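Local structure of CysQ, sulfite synthesis pathway protein (Bacteroides thetaiotaomicron VPI-5482, 3B8B) at residues P79-S84 against R96-L101; M90-R95 against N275-L280. The protein probably removes the 3'-phosphate from adenosine 3',5'-bisphosphate to give AMP, as a magnesium-dependent phosphatase of the inositol monophosphatase superfamily. All blocks are in the same frame, centred on the assembly; numbering follows the deposited sequence. Where two conformers were deposited one is given.

In the fold
Contacts 1 and 2 lie side by side, their centres 10 Å apart and on the same side of the chain's centre. Contact 1 pairs residues 79-84, which run into strand 82-84, with 96-101, which open strand 100-108; helix 92-95, in the chain between them, belongs to contact 2, which joins it to residues 275-280, some 180 positions later. Trp98 CH2 packs on SE of Met90, a selenomethionine, at 3.5 Å, and Leu101 CD1 lies 3.7 Å from Asn275 OD1. Both lie near, but not in, the predicted magnesium site: the side chains of Leu83 in contact 1 and Leu279 in contact 2 are each about 8 Å from that of Glu85, a predicted magnesium ligand.

Contact 1 of 2, residues P79-S84 against R96-L101; sequences PFPVLS and RGWDTL
Pro81 lays its ring on the indole of Trp98; the two have the most surface buried in the contact. Pro81 CB stands 3.4 Å from the centroid of the six-membered ring, almost on its normal, while CG reaches Trp98 CD2 at 3.3 Å. This is a CH-pi contact: the rigid proline ring can lay its CB and CG hydrogens on the electron-rich indole face. Trp98 CG stands opposite the carbonyl carbon (chi1 -62°), which swings the indole across the proline. Replacing Trp98 with an alanine would probably leave Pro81 without its aromatic cover and open a gap beside it.

Leu101 extends the apolar surface, with CB against Pro81 CG at 4.1 Å and CD1 against Leu83 CB at 4.0 Å; the two leucines run side by side. At the other end Thr100 turns its methyl, CG2, over one face of Phe80, 3.7 Å from the ring centroid, as its OG1 bonds to Gln128. A beta-branched threonine can thus serve both sides. Strand 82-84 lies at one edge of the mixed sheet and runs parallel to 100-108, held by backbone bonds from Pro81 and Leu83 to Trp102, while strand 121-128 flanks 100-108 on its other side.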
loop_
_atom_site.group_PDB
_atom_site.type_symbol
_atom_site.label_atom_id
_atom_site.label_comp_id
_atom_site.label_asym_id
_atom_site.label_seq_id
_atom_site.Cartn_x
_atom_site.Cartn_y
_atom_site.Cartn_z
ATOM N N PRO A 79 -1.875 3.785 20.645
ATOM C CA PRO A 79 -2.954 3.112 21.309
ATOM C C PRO A 79 -3.596 1.953 20.578
ATOM O O PRO A 79 -4.510 1.362 21.110
ATOM C CB PRO A 79 -3.988 4.237 21.509
ATOM C CG PRO A 79 -3.696 5.189 20.542
ATOM C CD PRO A 79 -2.243 5.164 20.290
ATOM N N PHE A 80 -3.160 1.631 19.356
ATOM C CA PHE A 80 -3.851 0.642 18.566
ATOM C C PHE A 80 -3.018 -0.615 18.336
ATOM O O PHE A 80 -1.817 -0.529 18.055
ATOM C CB PHE A 80 -4.255 1.250 17.203
ATOM C CG PHE A 80 -5.025 2.529 17.333
ATOM C CD1 PHE A 80 -6.228 2.566 18.015
ATOM C CD2 PHE A 80 -4.529 3.704 16.820
ATOM C CE1 PHE A 80 -6.924 3.772 18.180
ATOM C CE2 PHE A 80 -5.238 4.902 16.972
ATOM C CZ PHE A 80 -6.418 4.931 17.639
ATOM N N PRO A 81 -3.662 -1.774 18.395
ATOM C CA PRO A 81 -2.995 -3.043 18.159
ATOM C C PRO A 81 -2.560 -3.214 16.696
ATOM O O PRO A 81 -3.078 -2.531 15.811
ATOM C CB PRO A 81 -4.061 -4.070 18.549
ATOM C CG PRO A 81 -5.331 -3.365 18.315
ATOM C CD PRO A 81 -5.100 -1.971 18.669
ATOM N N VAL A 82 -1.618 -4.129 16.469
ATOM C CA VAL A 82 -0.970 -4.316 15.180
ATOM C C VAL A 82 -1.188 -5.712 14.629
ATOM O O VAL A 82 -0.907 -6.728 15.316
ATOM C CB VAL A 82 0.572 -4.083 15.278
ATOM C CG1 VAL A 82 1.241 -4.264 13.937
ATOM C CG2 VAL A 82 0.877 -2.717 15.893
ATOM N N LEU A 83 -1.704 -5.757 13.409
ATOM C CA LEU A 83 -1.849 -6.973 12.640
ATOM C C LEU A 83 -0.857 -6.866 11.494
ATOM O O LEU A 83 -1.077 -6.110 10.535
ATOM C CB LEU A 83 -3.271 -7.109 12.131
ATOM C CG LEU A 83 -3.554 -8.291 11.201
ATOM C CD1 LEU A 83 -3.246 -9.602 11.938
ATOM C CD2 LEU A 83 -4.988 -8.227 10.736
ATOM N N SER A 84 0.255 -7.588 11.621
ATOM C CA SER A 84 1.363 -7.536 10.634
ATOM C C SER A 84 1.508 -8.837 9.912
ATOM O O SER A 84 1.366 -9.931 10.495
ATOM C CB SER A 84 2.705 -7.211 11.305
ATOM O OG SER A 84 3.796 -7.230 10.359
ATOM N N ARG A 96 -10.755 -9.985 16.672
ATOM C CA ARG A 96 -12.125 -9.697 16.272
ATOM C C ARG A 96 -12.757 -8.561 17.099
ATOM O O ARG A 96 -13.678 -7.890 16.638
ATOM C CB ARG A 96 -12.937 -10.986 16.365
ATOM C CG ARG A 96 -14.404 -10.870 16.110
ATOM C CD ARG A 96 -15.050 -12.157 16.575
ATOM N NE ARG A 96 -16.381 -12.321 16.028
ATOM C CZ ARG A 96 -17.000 -13.486 15.890
ATOM N NH1 ARG A 96 -16.418 -14.626 16.264
ATOM N NH2 ARG A 96 -18.217 -13.511 15.364
ATOM N N GLY A 97 -12.267 -8.337 18.315
ATOM C CA GLY A 97 -12.755 -7.233 19.137
ATOM C C GLY A 97 -11.989 -5.929 19.002
ATOM O O GLY A 97 -12.282 -4.977 19.728
ATOM N N TRP A 98 -11.005 -5.883 18.111
ATOM C CA TRP A 98 -10.259 -4.649 17.848
ATOM C C TRP A 98 -11.025 -3.820 16.843
ATOM O O TRP A 98 -10.969 -4.114 15.629
ATOM C CB TRP A 98 -8.887 -4.959 17.260
ATOM C CG TRP A 98 -7.979 -5.747 18.116
ATOM C CD1 TRP A 98 -8.138 -6.057 19.446
ATOM C CD2 TRP A 98 -6.727 -6.315 17.719
ATOM N NE1 TRP A 98 -7.072 -6.800 19.880
ATOM C CE2 TRP A 98 -6.186 -6.964 18.845
ATOM C CE3 TRP A 98 -6.014 -6.346 16.514
ATOM C CZ2 TRP A 98 -4.952 -7.627 18.807
ATOM C CZ3 TRP A 98 -4.790 -7.000 16.479
ATOM C CH2 TRP A 98 -4.280 -7.645 17.619
ATOM N N ASP A 99 -11.717 -2.782 17.303
ATOM C CA ASP A 99 -12.445 -1.896 16.392
ATOM C C ASP A 99 -11.498 -1.017 15.569
ATOM O O ASP A 99 -11.831 -0.635 14.445
ATOM C CB ASP A 99 -13.393 -0.992 17.147
ATOM C CG ASP A 99 -14.475 -1.767 17.891
ATOM O OD1 ASP A 99 -14.967 -2.796 17.359
ATOM O OD2 ASP A 99 -14.814 -1.325 19.005
ATOM N N THR A 100 -10.344 -0.691 16.145
ATOM C CA THR A 100 -9.327 0.099 15.453
ATOM C C THR A 100 -8.005 -0.631 15.582
ATOM O O THR A 100 -7.617 -1.068 16.680
ATOM C CB THR A 100 -9.186 1.530 15.998
ATOM O OG1 THR A 100 -10.475 2.149 16.054
ATOM C CG2 THR A 100 -8.228 2.366 15.132
ATOM N N LEU A 101 -7.342 -0.817 14.446
ATOM C CA LEU A 101 -6.099 -1.573 14.408
ATOM C C LEU A 101 -5.236 -1.140 13.242
ATOM O O LEU A 101 -5.738 -0.622 12.239
ATOM C CB LEU A 101 -6.368 -3.080 14.319
ATOM C CG LEU A 101 -6.885 -3.617 12.975
ATOM C CD1 LEU A 101 -6.701 -5.150 12.881
ATOM C CD2 LEU A 101 -8.340 -3.243 12.785
#

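Contact 2 of 2, residues M90-R95 against N275-L280; sequences MDYAVR and NKEDLL. With SO4 (sulfate ion), chain G.
Arg95 reaches from helix 92-95 into the backbone of residues 275-280 and carries the tight half of this contact. Arg95 NH1 and NH2 both grip Lys276 O, end-on, at 3.1 and 2.8 Å. The NH1 bond lies in the carbonyl plane, whereas NH2 comes from above it. Arg95 NH2 also donates to Asn275 OD1 at 2.8 Å, and NH1 makes a weak bond to Glu277 O. Arginine suits this place because one flat group can serve several acceptors round its edge. With CG wedged between the backbone N and carbonyl carbon (chi1 61°), the chain runs extended to NE, which carries the guanidinium to Lys276 O and Asn275 OD1. Tyr92 CD1 lies over one guanidinium face and Leu279 CD2 over the other, sandwiching the group and limiting its rotation.

Asn275 answers with its second amide atom: ND2 donates to Arg95 O at 2.9 Å, nearly straight at 171°. An amide, both donor and acceptor, can thus bind the backbone and the side chain of one arginine.

The outer side is looser. Tyr92 presents a ring face to Glu277 CA, 3.6 Å from the centroid, and Glu277 CG packs on CD2 of the ring, its residue exposed. A water links Tyr92 OH to Asn275 O, and a sulfate, probably from the crystallisation liquor, sits by Glu277 N.

Residues 275-280 form the loop leading into strand 280-288. Lys276 pairs with Glu246 at the start of helix 246-258, whereas Arg95 and Leu279 both pack against Leu83 of strand 82-84, so the loop bridges that helix and the edge of the mixed sheet.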
loop_
_atom_site.group_PDB
_atom_site.type_symbol
_atom_site.label_atom_id
_atom_site.label_comp_id
_atom_site.label_asym_id
_atom_site.label_seq_id
_atom_site.Cartn_x
_atom_site.Cartn_y
_atom_site.Cartn_z
HETATM N N MSE A 90 -1.463 -15.073 15.574
HETATM C CA MSE A 90 -2.624 -14.876 16.445
HETATM C C MSE A 90 -3.945 -15.363 15.843
HETATM O O MSE A 90 -4.125 -15.382 14.619
HETATM C CB MSE A 90 -2.801 -13.400 16.779
HETATM C CG MSE A 90 -3.525 -12.631 15.690
HETATM SE SE MSE A 90 -3.737 -10.778 16.180
HETATM C CE MSE A 90 -1.972 -10.051 15.650
ATOM N N ASP A 91 -4.877 -15.694 16.736
ATOM C CA ASP A 91 -6.225 -16.130 16.371
ATOM C C ASP A 91 -7.148 -14.953 16.075
ATOM O O ASP A 91 -6.981 -13.872 16.631
ATOM C CB ASP A 91 -6.835 -16.960 17.504
ATOM C CG ASP A 91 -6.320 -18.394 17.526
ATOM O OD1 ASP A 91 -6.193 -19.012 16.443
ATOM O OD2 ASP A 91 -6.062 -18.911 18.633
ATOM N N TYR A 92 -8.131 -15.193 15.212
ATOM C CA TYR A 92 -9.223 -14.259 14.971
ATOM C C TYR A 92 -9.915 -13.843 16.262
ATOM O O TYR A 92 -10.302 -12.691 16.416
ATOM C CB TYR A 92 -10.255 -14.884 14.025
ATOM C CG TYR A 92 -11.454 -14.002 13.713
ATOM C CD1 TYR A 92 -11.280 -12.730 13.171
ATOM C CD2 TYR A 92 -12.755 -14.448 13.931
ATOM C CE1 TYR A 92 -12.364 -11.925 12.865
ATOM C CE2 TYR A 92 -13.846 -13.654 13.634
ATOM C CZ TYR A 92 -13.640 -12.387 13.100
ATOM O OH TYR A 92 -14.707 -11.576 12.793
ATOM N N ALA A 93 -10.082 -14.786 17.189
ATOM C CA ALA A 93 -10.730 -14.482 18.463
ATOM C C ALA A 93 -10.071 -13.299 19.184
ATOM O O ALA A 93 -10.759 -12.497 19.808
ATOM C CB ALA A 93 -10.742 -15.712 19.353
ATOM N N VAL A 94 -8.745 -13.197 19.094
ATOM C CA VAL A 94 -8.000 -12.085 19.689
ATOM C C VAL A 94 -8.371 -10.751 19.016
ATOM O O VAL A 94 -8.763 -9.785 19.678
ATOM C CB VAL A 94 -6.455 -12.295 19.542
ATOM C CG1 VAL A 94 -5.682 -11.096 20.114
ATOM C CG2 VAL A 94 -6.006 -13.610 20.209
ATOM N N ARG A 95 -8.260 -10.712 17.694
ATOM C CA ARG A 95 -8.389 -9.444 16.962
ATOM C C ARG A 95 -9.820 -9.054 16.589
ATOM O O ARG A 95 -10.083 -7.908 16.253
ATOM C CB ARG A 95 -7.472 -9.425 15.732
ATOM C CG ARG A 95 -7.748 -10.496 14.721
ATOM C CD ARG A 95 -6.807 -10.404 13.551
ATOM N NE ARG A 95 -7.035 -11.539 12.680
ATOM C CZ ARG A 95 -8.034 -11.633 11.812
ATOM N NH1 ARG A 95 -8.151 -12.740 11.089
ATOM N NH2 ARG A 95 -8.916 -10.647 11.658
ATOM N N ASN A 275 -10.160 -6.640 8.764
ATOM C CA ASN A 275 -10.181 -7.373 10.017
ATOM C C ASN A 275 -11.206 -8.497 9.964
ATOM O O ASN A 275 -11.894 -8.798 10.944
ATOM C CB ASN A 275 -10.426 -6.461 11.217
ATOM C CG ASN A 275 -9.993 -7.119 12.532
ATOM O OD1 ASN A 275 -9.093 -7.958 12.532
ATOM N ND2 ASN A 275 -10.594 -6.710 13.636
ATOM N N LYS A 276 -11.281 -9.127 8.797
ATOM C CA LYS A 276 -12.221 -10.222 8.567
ATOM C C LYS A 276 -11.710 -11.503 9.212
ATOM O O LYS A 276 -10.534 -11.604 9.548
ATOM C CB LYS A 276 -12.390 -10.453 7.064
ATOM C CG LYS A 276 -12.833 -9.228 6.262
ATOM C CD LYS A 276 -13.221 -9.602 4.835
ATOM C CE LYS A 276 -12.212 -10.521 4.165
ATOM N NZ LYS A 276 -10.811 -9.919 4.098
ATOM N N GLU A 277 -12.585 -12.507 9.329
ATOM C CA GLU A 277 -12.166 -13.800 9.843
ATOM C C GLU A 277 -11.067 -14.395 8.979
ATOM O O GLU A 277 -10.052 -14.881 9.503
ATOM C CB GLU A 277 -13.343 -14.767 9.969
ATOM C CG GLU A 277 -12.918 -16.079 10.579
ATOM C CD GLU A 277 -14.068 -16.849 11.153
ATOM O OE1 GLU A 277 -15.211 -16.689 10.637
ATOM O OE2 GLU A 277 -13.807 -17.603 12.122
ATOM N N ASP A 278 -11.243 -14.304 7.668
ATOM C CA ASP A 278 -10.237 -14.726 6.722
ATOM C C ASP A 278 -9.568 -13.482 6.151
ATOM O O ASP A 278 -10.233 -12.637 5.521
ATOM C CB ASP A 278 -10.855 -15.529 5.585
ATOM C CG ASP A 278 -9.812 -16.250 4.737
ATOM O OD1 ASP A 278 -8.689 -15.762 4.512
ATOM O OD2 ASP A 278 -10.129 -17.374 4.282
ATOM N N LEU A 279 -8.254 -13.370 6.340
ATOM C CA LEU A 279 -7.507 -12.203 5.872
ATOM C C LEU A 279 -7.234 -12.132 4.349
ATOM O O LEU A 279 -6.690 -11.147 3.835
ATOM C CB LEU A 279 -6.197 -12.077 6.664
ATOM C CG LEU A 279 -6.404 -11.816 8.163
ATOM C CD1 LEU A 279 -5.025 -11.844 8.870
ATOM C CD2 LEU A 279 -7.140 -10.475 8.439
ATOM N N LEU A 280 -7.643 -13.162 3.598
ATOM C CA LEU A 280 -7.701 -13.043 2.150
ATOM C C LEU A 280 -8.734 -11.997 1.766
ATOM O O LEU A 280 -9.834 -11.978 2.333
ATOM C CB LEU A 280 -8.130 -14.371 1.499
ATOM C CG LEU A 280 -7.035 -15.414 1.325
ATOM C CD1 LEU A 280 -7.608 -16.828 1.147
ATOM C CD2 LEU A 280 -6.157 -15.038 0.160
HETATM S S SO4 G . -16.001 -11.760 8.474
HETATM O O1 SO4 G . -15.922 -12.199 7.075
HETATM O O2 SO4 G . -15.946 -10.295 8.560
HETATM O O3 SO4 G . -14.885 -12.307 9.225
HETATM O O4 SO4 G . -17.253 -12.248 9.063
HETATM O O HOH W 1 -13.661 -8.554 12.976
#